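Local coordinates for protein lamina-associated polypeptide 2 isoforms alpha/zeta (Mus musculus, PDB 2V0X) that is a component of the nuclear lamina that dimerises through this domain and probably acts with lamin A and chromatin, at residues L35-V43 / F174-C182; V130-A141 / I158-L169. The protein carries 2 engineered substitutions. All coordinates share one frame; numbering follows the deposited sequence.

In the fold
Contacts 1 and 2 share helix 152-196 and use different lengths of it: residues 158-169 pair with residues 130-141 of helix 100-146 in contact 2, and residues 174-182 receive the short helix 35-46 in contact 1. Their centres lie 24 Å apart and their nearest atoms about 5 Å, so they are separate interfaces that do not touch. In sequence, contact 2 is nested within the 130 residues that contact 1 spans. Contact 2, whose centre is 26 Å from that of the chain, joins the two long antiparallel helices; contact 1, at 10 Å, adds a further helix to one of them. Both also touch the second subunit, as befits a dimerization domain.

Contact 1: residues L35-V43 / F174-C182; sequences LHESILKVV and FDEVRMSAC
F174 reaches from helix 152-196 across to helix 35-46 and presents the far edge of its ring: CZ lies 3.7 Å from L35 CD2, with that methyl in the ring plane, while S38 CB meets CE2 at the same edge, also at 3.7 Å. With CG anti to its carbonyl carbon (chi1 -82°), the ring extends across the gap between the backbones. The I39 and F174 side chains cross at about a right angle, with I39 CG1 4.0 Å from F174 CE2. The other branch of I39, CG2, turns to V177 and lies 3.9 Å from CG1 of that valine. V43 CG2 comes to the same V177 CG1 at an equal 3.9 Å, and V42 CG1 lies only slightly farther from it, so three side chains of helix 35-46 gather round a single methyl. The second methyl of V42, CG2, lies 3.8 Å from R178 NE, the two side chains crossing at about a right angle. Where the backbones come closest, the small A181 lets V43 CA approach its CB to 4.0 Å. The S38 hydroxyl is hydrogen-bonded to P34 O in its own chain. In the second subunit, A125 packs on I39 and L121 on V177, extending the apolar layer into the dimer. The axes of 35-43 and 174-182 approach to 9.4 Å and cross at -38°: a short helix packed obliquely, by apolar side chains, on a long helix of an all-helical dimerization domain.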
loop_
_atom_site.group_PDB
_atom_site.type_symbol
_atom_site.label_atom_id
_atom_site.label_comp_id
_atom_site.label_asym_id
_atom_site.label_seq_id
_atom_site.Cartn_x
_atom_site.Cartn_y
_atom_site.Cartn_z
ATOM N N LEU B 35 6.997 15.841 11.640
ATOM C CA LEU B 35 6.937 14.740 10.677
ATOM C C LEU B 35 5.748 13.804 10.940
ATOM O O LEU B 35 4.963 13.516 10.033
ATOM C CB LEU B 35 8.261 13.957 10.721
ATOM C CG LEU B 35 8.636 12.863 9.709
ATOM C CD1 LEU B 35 7.875 11.569 9.978
ATOM C CD2 LEU B 35 8.425 13.358 8.283
ATOM N N HIS B 36 5.620 13.339 12.181
ATOM C CA HIS B 36 4.532 12.441 12.572
ATOM C C HIS B 36 3.186 13.145 12.378
ATOM O O HIS B 36 2.230 12.558 11.863
ATOM C CB HIS B 36 4.705 12.012 14.034
ATOM C CG HIS B 36 3.853 10.844 14.435
ATOM N ND1 HIS B 36 3.999 9.589 13.881
ATOM C CD2 HIS B 36 2.865 10.735 15.356
ATOM C CE1 HIS B 36 3.140 8.757 14.444
ATOM N NE2 HIS B 36 2.439 9.428 15.341
ATOM N N GLU B 37 3.135 14.414 12.766
ATOM C CA GLU B 37 1.929 15.221 12.634
ATOM C C GLU B 37 1.510 15.309 11.164
ATOM O O GLU B 37 0.325 15.206 10.841
ATOM C CB GLU B 37 2.189 16.627 13.190
ATOM C CG GLU B 37 1.078 17.641 12.935
ATOM C CD GLU B 37 1.551 19.076 13.107
ATOM O OE1 GLU B 37 1.524 19.583 14.248
ATOM O OE2 GLU B 37 1.955 19.696 12.097
ATOM N N SER B 38 2.484 15.498 10.279
ATOM C CA SER B 38 2.216 15.596 8.849
ATOM C C SER B 38 1.596 14.304 8.317
ATOM O O SER B 38 0.640 14.349 7.541
ATOM C CB SER B 38 3.504 15.918 8.089
ATOM O OG SER B 38 4.127 17.070 8.630
ATOM N N ILE B 39 2.138 13.166 8.745
ATOM C CA ILE B 39 1.635 11.857 8.339
ATOM C C ILE B 39 0.173 11.695 8.788
ATOM O O ILE B 39 -0.686 11.293 7.993
ATOM C CB ILE B 39 2.529 10.721 8.902
ATOM C CG1 ILE B 39 3.922 10.804 8.264
ATOM C CG2 ILE B 39 1.921 9.352 8.635
ATOM C CD1 ILE B 39 4.863 9.733 8.737
ATOM N N LEU B 40 -0.119 12.068 10.034
ATOM C CA LEU B 40 -1.477 11.976 10.566
ATOM C C LEU B 40 -2.454 12.862 9.797
ATOM O O LEU B 40 -3.597 12.464 9.549
ATOM C CB LEU B 40 -1.504 12.351 12.045
ATOM C CG LEU B 40 -1.351 11.215 13.062
ATOM C CD1 LEU B 40 -0.190 10.291 12.696
ATOM C CD2 LEU B 40 -1.162 11.811 14.455
ATOM N N LYS B 41 -2.008 14.063 9.432
ATOM C CA LYS B 41 -2.838 14.996 8.680
ATOM C C LYS B 41 -3.282 14.384 7.354
ATOM O O LYS B 41 -4.468 14.392 7.034
ATOM C CB LYS B 41 -2.093 16.305 8.395
ATOM C CG LYS B 41 -2.000 17.258 9.569
ATOM C CD LYS B 41 -1.290 18.545 9.160
ATOM C CE LYS B 41 -1.221 19.535 10.315
ATOM N NZ LYS B 41 -2.572 19.914 10.818
ATOM N N VAL B 42 -2.324 13.885 6.573
ATOM C CA VAL B 42 -2.652 13.281 5.289
ATOM C C VAL B 42 -3.629 12.109 5.428
ATOM O O VAL B 42 -4.616 12.051 4.699
ATOM C CB VAL B 42 -1.380 12.910 4.446
ATOM C CG1 VAL B 42 -0.277 12.418 5.326
ATOM C CG2 VAL B 42 -1.713 11.862 3.392
ATOM N N VAL B 43 -3.387 11.212 6.381
ATOM C CA VAL B 43 -4.283 10.081 6.587
ATOM C C VAL B 43 -5.694 10.596 6.919
ATOM O O VAL B 43 -6.668 10.198 6.280
ATOM C CB VAL B 43 -3.762 9.127 7.705
ATOM C CG1 VAL B 43 -4.765 8.035 7.989
ATOM C CG2 VAL B 43 -2.424 8.501 7.295
ATOM N N PHE B 174 5.555 10.227 1.431
ATOM C CA PHE B 174 4.266 10.841 1.732
ATOM C C PHE B 174 3.191 10.380 0.736
ATOM O O PHE B 174 2.038 10.192 1.112
ATOM C CB PHE B 174 4.365 12.370 1.798
ATOM C CG PHE B 174 4.857 12.866 3.121
ATOM C CD1 PHE B 174 6.215 12.816 3.438
ATOM C CD2 PHE B 174 3.960 13.264 4.101
ATOM C CE1 PHE B 174 6.671 13.142 4.716
ATOM C CE2 PHE B 174 4.402 13.592 5.381
ATOM C CZ PHE B 174 5.763 13.526 5.688
ATOM N N ASP B 175 3.572 10.174 -0.521
ATOM C CA ASP B 175 2.625 9.676 -1.521
ATOM C C ASP B 175 2.221 8.214 -1.189
ATOM O O ASP B 175 1.064 7.832 -1.364
ATOM C CB ASP B 175 3.223 9.810 -2.924
ATOM C CG ASP B 175 3.282 11.278 -3.396
ATOM O OD1 ASP B 175 2.470 12.106 -2.934
ATOM O OD2 ASP B 175 4.150 11.616 -4.214
ATOM N N GLU B 176 3.168 7.429 -0.667
ATOM C CA GLU B 176 2.905 6.032 -0.285
ATOM C C GLU B 176 1.912 6.020 0.879
ATOM O O GLU B 176 0.965 5.223 0.905
ATOM C CB GLU B 176 4.197 5.325 0.151
ATOM C CG GLU B 176 5.276 5.305 -0.908
ATOM C CD GLU B 176 6.561 4.615 -0.468
ATOM O OE1 GLU B 176 7.127 4.981 0.584
ATOM O OE2 GLU B 176 7.022 3.722 -1.202
ATOM N N VAL B 177 2.118 6.937 1.819
ATOM C CA VAL B 177 1.245 7.064 2.990
ATOM C C VAL B 177 -0.178 7.407 2.503
ATOM O O VAL B 177 -1.165 6.860 2.988
ATOM C CB VAL B 177 1.767 8.190 3.956
ATOM C CG1 VAL B 177 0.692 8.562 5.021
ATOM C CG2 VAL B 177 3.035 7.723 4.685
ATOM N N ARG B 178 -0.265 8.311 1.535
ATOM C CA ARG B 178 -1.554 8.720 0.959
ATOM C C ARG B 178 -2.272 7.536 0.295
ATOM O O ARG B 178 -3.457 7.304 0.532
ATOM C CB ARG B 178 -1.348 9.856 -0.065
ATOM C CG ARG B 178 -2.648 10.379 -0.666
ATOM C CD ARG B 178 -2.477 11.751 -1.293
ATOM N NE ARG B 178 -2.117 12.758 -0.299
ATOM C CZ ARG B 178 -1.170 13.676 -0.470
ATOM N NH1 ARG B 178 -0.475 13.721 -1.602
ATOM N NH2 ARG B 178 -0.925 14.559 0.492
HETATM N N MSE B 179 -1.555 6.798 -0.548
HETATM C CA MSE B 179 -2.127 5.632 -1.215
HETATM C C MSE B 179 -2.605 4.583 -0.207
HETATM O O MSE B 179 -3.673 3.977 -0.391
HETATM C CB MSE B 179 -1.132 5.016 -2.206
HETATM C CG MSE B 179 -0.812 5.889 -3.439
HETATM SE SE MSE B 179 -2.400 6.693 -4.291
HETATM C CE MSE B 179 -3.508 5.170 -4.381
ATOM N N SER B 180 -1.826 4.378 0.859
ATOM C CA SER B 180 -2.179 3.422 1.911
ATOM C C SER B 180 -3.451 3.861 2.643
ATOM O O SER B 180 -4.295 3.035 2.973
ATOM C CB SER B 180 -1.036 3.279 2.932
ATOM O OG SER B 180 0.105 2.658 2.355
ATOM N N ALA B 181 -3.578 5.162 2.884
ATOM C CA ALA B 181 -4.740 5.705 3.574
ATOM C C ALA B 181 -5.992 5.492 2.728
ATOM O O ALA B 181 -7.040 5.126 3.260
ATOM C CB ALA B 181 -4.550 7.195 3.895
ATOM N N CYS B 182 -5.855 5.631 1.414
ATOM C CA CYS B 182 -6.969 5.444 0.485
ATOM C C CYS B 182 -7.415 3.989 0.510
ATOM O O CYS B 182 -8.615 3.699 0.539
ATOM C CB CYS B 182 -6.556 5.839 -0.941
ATOM S SG CYS B 182 -6.412 7.640 -1.238
#

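Contact 2: residues V130-A141 / I158-L169; sequences VAKSLQADISQA and ILNRTYDAASYL
L134 drives its CD1 methyl against T162, only 3.4 Å from CB, a tighter carbon pair than usual. Its other methyl, CD2, meets L169 CD1 at 3.5 Å, so the fork of L134 fits between these two residues, beside the small A165. One turn earlier V130 fills a similar hollow: CG1 lies between A165 and L169, while CG2 presses 3.4 Å from Y168 CE2. T162 answers with CG2, which nestles 3.5 Å from D137 CB; its OG1 sits between backbone N and carbonyl carbon (chi1 67°) and donates a hydrogen bond back to L159 O. At the outer margin D137 OD1 and R161 NH1 form a salt bridge of 3.6 Å, the charged planes turned 77° apart. I158 spreads its branches, CG2 near A141 CB and the backbone of D137, CD1 3.6 Å from Q140 NE2. Cutting I158 back to an alanine removes CG2 and CD1, which is likely to open a gap beside A141 and leave the end of the Q140 side chain freer to move. The segments run antiparallel at 156°, their axes 9.2 Å apart, within the hairpin of helices 100-146 and 152-196; against it, I138 packs on T162 of the second subunit, and T162 on I138 of the second subunit.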
loop_
_atom_site.group_PDB
_atom_site.type_symbol
_atom_site.label_atom_id
_atom_site.label_comp_id
_atom_site.label_asym_id
_atom_site.label_seq_id
_atom_site.Cartn_x
_atom_site.Cartn_y
_atom_site.Cartn_z
ATOM N N VAL B 130 15.621 5.137 -7.007
ATOM C CA VAL B 130 16.249 6.333 -6.451
ATOM C C VAL B 130 17.179 5.992 -5.257
ATOM O O VAL B 130 18.278 6.511 -5.169
ATOM C CB VAL B 130 15.174 7.390 -6.048
ATOM C CG1 VAL B 130 15.804 8.573 -5.311
ATOM C CG2 VAL B 130 14.449 7.917 -7.319
ATOM N N ALA B 131 16.755 5.105 -4.362
ATOM C CA ALA B 131 17.591 4.725 -3.210
ATOM C C ALA B 131 18.927 4.124 -3.667
ATOM O O ALA B 131 19.996 4.486 -3.175
ATOM C CB ALA B 131 16.864 3.752 -2.319
ATOM N N LYS B 132 18.855 3.260 -4.659
ATOM C CA LYS B 132 20.040 2.610 -5.200
ATOM C C LYS B 132 20.939 3.637 -5.917
ATOM O O LYS B 132 22.162 3.610 -5.762
ATOM C CB LYS B 132 19.616 1.488 -6.159
ATOM C CG LYS B 132 20.671 0.400 -6.411
ATOM C CD LYS B 132 20.973 -0.386 -5.130
ATOM C CE LYS B 132 21.903 -1.572 -5.378
ATOM N NZ LYS B 132 21.256 -2.652 -6.182
ATOM N N SER B 133 20.339 4.554 -6.673
ATOM C CA SER B 133 21.108 5.574 -7.381
ATOM C C SER B 133 21.824 6.448 -6.368
ATOM O O SER B 133 22.997 6.780 -6.534
ATOM C CB SER B 133 20.199 6.454 -8.248
ATOM O OG SER B 133 19.578 5.681 -9.259
ATOM N N LEU B 134 21.096 6.813 -5.320
ATOM C CA LEU B 134 21.615 7.643 -4.255
ATOM C C LEU B 134 22.832 6.991 -3.590
ATOM O O LEU B 134 23.818 7.679 -3.276
ATOM C CB LEU B 134 20.507 7.902 -3.237
ATOM C CG LEU B 134 20.781 8.380 -1.814
ATOM C CD1 LEU B 134 21.445 9.726 -1.784
ATOM C CD2 LEU B 134 19.451 8.426 -1.085
ATOM N N GLN B 135 22.791 5.673 -3.399
ATOM C CA GLN B 135 23.932 5.037 -2.763
ATOM C C GLN B 135 25.171 4.962 -3.647
ATOM O O GLN B 135 26.279 5.082 -3.145
ATOM C CB GLN B 135 23.594 3.714 -2.059
ATOM C CG GLN B 135 23.238 2.506 -2.879
ATOM C CD GLN B 135 22.913 1.299 -1.978
ATOM O OE1 GLN B 135 21.960 0.569 -2.217
ATOM N NE2 GLN B 135 23.698 1.119 -0.927
ATOM N N ALA B 136 24.980 4.832 -4.955
ATOM C CA ALA B 136 26.101 4.804 -5.886
ATOM C C ALA B 136 26.743 6.211 -5.902
ATOM O O ALA B 136 27.969 6.353 -5.935
ATOM C CB ALA B 136 25.622 4.423 -7.278
ATOM N N ASP B 137 25.912 7.245 -5.838
ATOM C CA ASP B 137 26.416 8.614 -5.820
ATOM C C ASP B 137 27.188 8.927 -4.533
ATOM O O ASP B 137 28.234 9.584 -4.578
ATOM C CB ASP B 137 25.275 9.618 -5.990
ATOM C CG ASP B 137 24.783 9.722 -7.433
ATOM O OD1 ASP B 137 25.403 9.126 -8.342
ATOM O OD2 ASP B 137 23.767 10.413 -7.657
ATOM N N ILE B 138 26.657 8.486 -3.392
ATOM C CA ILE B 138 27.309 8.711 -2.104
ATOM C C ILE B 138 28.719 8.129 -2.137
ATOM O O ILE B 138 29.673 8.791 -1.730
ATOM C CB ILE B 138 26.520 8.084 -0.921
ATOM C CG1 ILE B 138 25.254 8.901 -0.644
ATOM C CG2 ILE B 138 27.393 8.026 0.345
ATOM C CD1 ILE B 138 24.251 8.192 0.234
ATOM N N SER B 139 28.854 6.903 -2.632
ATOM C CA SER B 139 30.169 6.304 -2.706
ATOM C C SER B 139 31.051 7.078 -3.691
ATOM O O SER B 139 32.242 7.246 -3.450
ATOM C CB SER B 139 30.083 4.826 -3.089
ATOM O OG SER B 139 29.271 4.643 -4.229
ATOM N N GLN B 140 30.461 7.593 -4.769
ATOM C CA GLN B 140 31.244 8.350 -5.750
ATOM C C GLN B 140 31.843 9.593 -5.099
ATOM O O GLN B 140 33.006 9.928 -5.333
ATOM C CB GLN B 140 30.404 8.757 -6.958
ATOM C CG GLN B 140 31.265 9.156 -8.150
ATOM C CD GLN B 140 30.472 9.748 -9.292
ATOM O OE1 GLN B 140 29.404 9.257 -9.650
ATOM N NE2 GLN B 140 30.996 10.816 -9.874
ATOM N N ALA B 141 31.046 10.260 -4.274
ATOM C CA ALA B 141 31.471 11.457 -3.562
ATOM C C ALA B 141 32.551 11.091 -2.546
ATOM O O ALA B 141 33.515 11.838 -2.342
ATOM C CB ALA B 141 30.288 12.081 -2.855
ATOM N N ILE B 158 28.067 16.303 -6.589
ATOM C CA ILE B 158 27.578 14.942 -6.429
ATOM C C ILE B 158 26.624 14.931 -5.240
ATOM O O ILE B 158 25.512 14.425 -5.340
ATOM C CB ILE B 158 28.731 13.938 -6.212
ATOM C CG1 ILE B 158 29.546 13.807 -7.501
ATOM C CG2 ILE B 158 28.200 12.564 -5.856
ATOM C CD1 ILE B 158 28.707 13.373 -8.688
ATOM N N LEU B 159 27.032 15.593 -4.161
ATOM C CA LEU B 159 26.246 15.667 -2.947
ATOM C C LEU B 159 24.986 16.487 -3.144
ATOM O O LEU B 159 23.994 16.278 -2.453
ATOM C CB LEU B 159 27.066 16.256 -1.795
ATOM C CG LEU B 159 28.203 15.415 -1.188
ATOM C CD1 LEU B 159 28.780 16.172 0.000
ATOM C CD2 LEU B 159 27.707 14.030 -0.745
ATOM N N ASN B 160 25.020 17.441 -4.069
ATOM C CA ASN B 160 23.843 18.258 -4.305
ATOM C C ASN B 160 22.775 17.348 -4.932
ATOM O O ASN B 160 21.596 17.400 -4.591
ATOM C CB ASN B 160 24.189 19.428 -5.223
ATOM C CG ASN B 160 23.072 20.433 -5.311
ATOM O OD1 ASN B 160 22.575 20.923 -4.291
ATOM N ND2 ASN B 160 22.656 20.742 -6.524
ATOM N N ARG B 161 23.225 16.439 -5.779
ATOM C CA ARG B 161 22.342 15.503 -6.435
ATOM C C ARG B 161 21.746 14.515 -5.392
ATOM O O ARG B 161 20.532 14.254 -5.389
ATOM C CB ARG B 161 23.140 14.770 -7.517
ATOM C CG ARG B 161 22.308 14.038 -8.557
ATOM C CD ARG B 161 23.198 13.150 -9.426
ATOM N NE ARG B 161 24.298 13.901 -10.028
ATOM C CZ ARG B 161 25.435 13.358 -10.459
ATOM N NH1 ARG B 161 25.635 12.050 -10.358
ATOM N NH2 ARG B 161 26.372 14.126 -11.005
ATOM N N THR B 162 22.576 14.027 -4.467
ATOM C CA THR B 162 22.094 13.105 -3.440
ATOM C C THR B 162 21.075 13.798 -2.538
ATOM O O THR B 162 20.143 13.168 -2.027
ATOM C CB THR B 162 23.250 12.530 -2.573
ATOM O OG1 THR B 162 23.849 13.569 -1.787
ATOM C CG2 THR B 162 24.301 11.891 -3.467
ATOM N N TYR B 163 21.268 15.099 -2.343
ATOM C CA TYR B 163 20.376 15.901 -1.514
ATOM C C TYR B 163 18.957 15.920 -2.135
ATOM O O TYR B 163 17.952 15.770 -1.431
ATOM C CB TYR B 163 20.929 17.326 -1.400
ATOM C CG TYR B 163 20.181 18.196 -0.421
ATOM C CD1 TYR B 163 20.437 18.113 0.945
ATOM C CD2 TYR B 163 19.213 19.095 -0.857
ATOM C CE1 TYR B 163 19.752 18.898 1.857
ATOM C CE2 TYR B 163 18.516 19.889 0.053
ATOM C CZ TYR B 163 18.793 19.782 1.409
ATOM O OH TYR B 163 18.104 20.552 2.321
ATOM N N ASP B 164 18.901 16.098 -3.450
ATOM C CA ASP B 164 17.649 16.119 -4.194
ATOM C C ASP B 164 16.983 14.738 -4.130
ATOM O O ASP B 164 15.800 14.621 -3.829
ATOM C CB ASP B 164 17.906 16.508 -5.658
ATOM C CG ASP B 164 16.632 16.565 -6.482
ATOM O OD1 ASP B 164 16.589 15.937 -7.562
ATOM O OD2 ASP B 164 15.679 17.243 -6.048
ATOM N N ALA B 165 17.758 13.699 -4.397
ATOM C CA ALA B 165 17.245 12.330 -4.326
ATOM C C ALA B 165 16.618 12.049 -2.943
ATOM O O ALA B 165 15.571 11.395 -2.854
ATOM C CB ALA B 165 18.362 11.328 -4.633
ATOM N N ALA B 166 17.227 12.575 -1.875
ATOM C CA ALA B 166 16.701 12.369 -0.516
ATOM C C ALA B 166 15.363 13.079 -0.331
ATOM O O ALA B 166 14.457 12.533 0.297
ATOM C CB ALA B 166 17.707 12.829 0.563
ATOM N N SER B 167 15.218 14.280 -0.886
ATOM C CA SER B 167 13.942 14.974 -0.750
ATOM C C SER B 167 12.889 14.260 -1.617
ATOM O O SER B 167 11.730 14.183 -1.244
ATOM C CB SER B 167 14.060 16.452 -1.129
ATOM O OG SER B 167 14.734 16.582 -2.355
ATOM N N TYR B 168 13.317 13.710 -2.748
ATOM C CA TYR B 168 12.424 12.969 -3.638
ATOM C C TYR B 168 11.875 11.784 -2.835
ATOM O O TYR B 168 10.676 11.511 -2.837
ATOM C CB TYR B 168 13.199 12.445 -4.849
ATOM C CG TYR B 168 12.401 11.515 -5.745
ATOM C CD1 TYR B 168 11.765 11.986 -6.897
ATOM C CD2 TYR B 168 12.285 10.164 -5.443
ATOM C CE1 TYR B 168 11.036 11.118 -7.721
ATOM C CE2 TYR B 168 11.565 9.305 -6.247
ATOM C CZ TYR B 168 10.948 9.776 -7.382
ATOM O OH TYR B 168 10.282 8.879 -8.184
ATOM N N LEU B 169 12.768 11.114 -2.114
ATOM C CA LEU B 169 12.400 9.967 -1.298
ATOM C C LEU B 169 11.397 10.326 -0.199
ATOM O O LEU B 169 10.492 9.554 0.079
ATOM C CB LEU B 169 13.645 9.321 -0.711
ATOM C CG LEU B 169 14.517 8.635 -1.757
ATOM C CD1 LEU B 169 15.905 8.400 -1.214
ATOM C CD2 LEU B 169 13.879 7.334 -2.220
#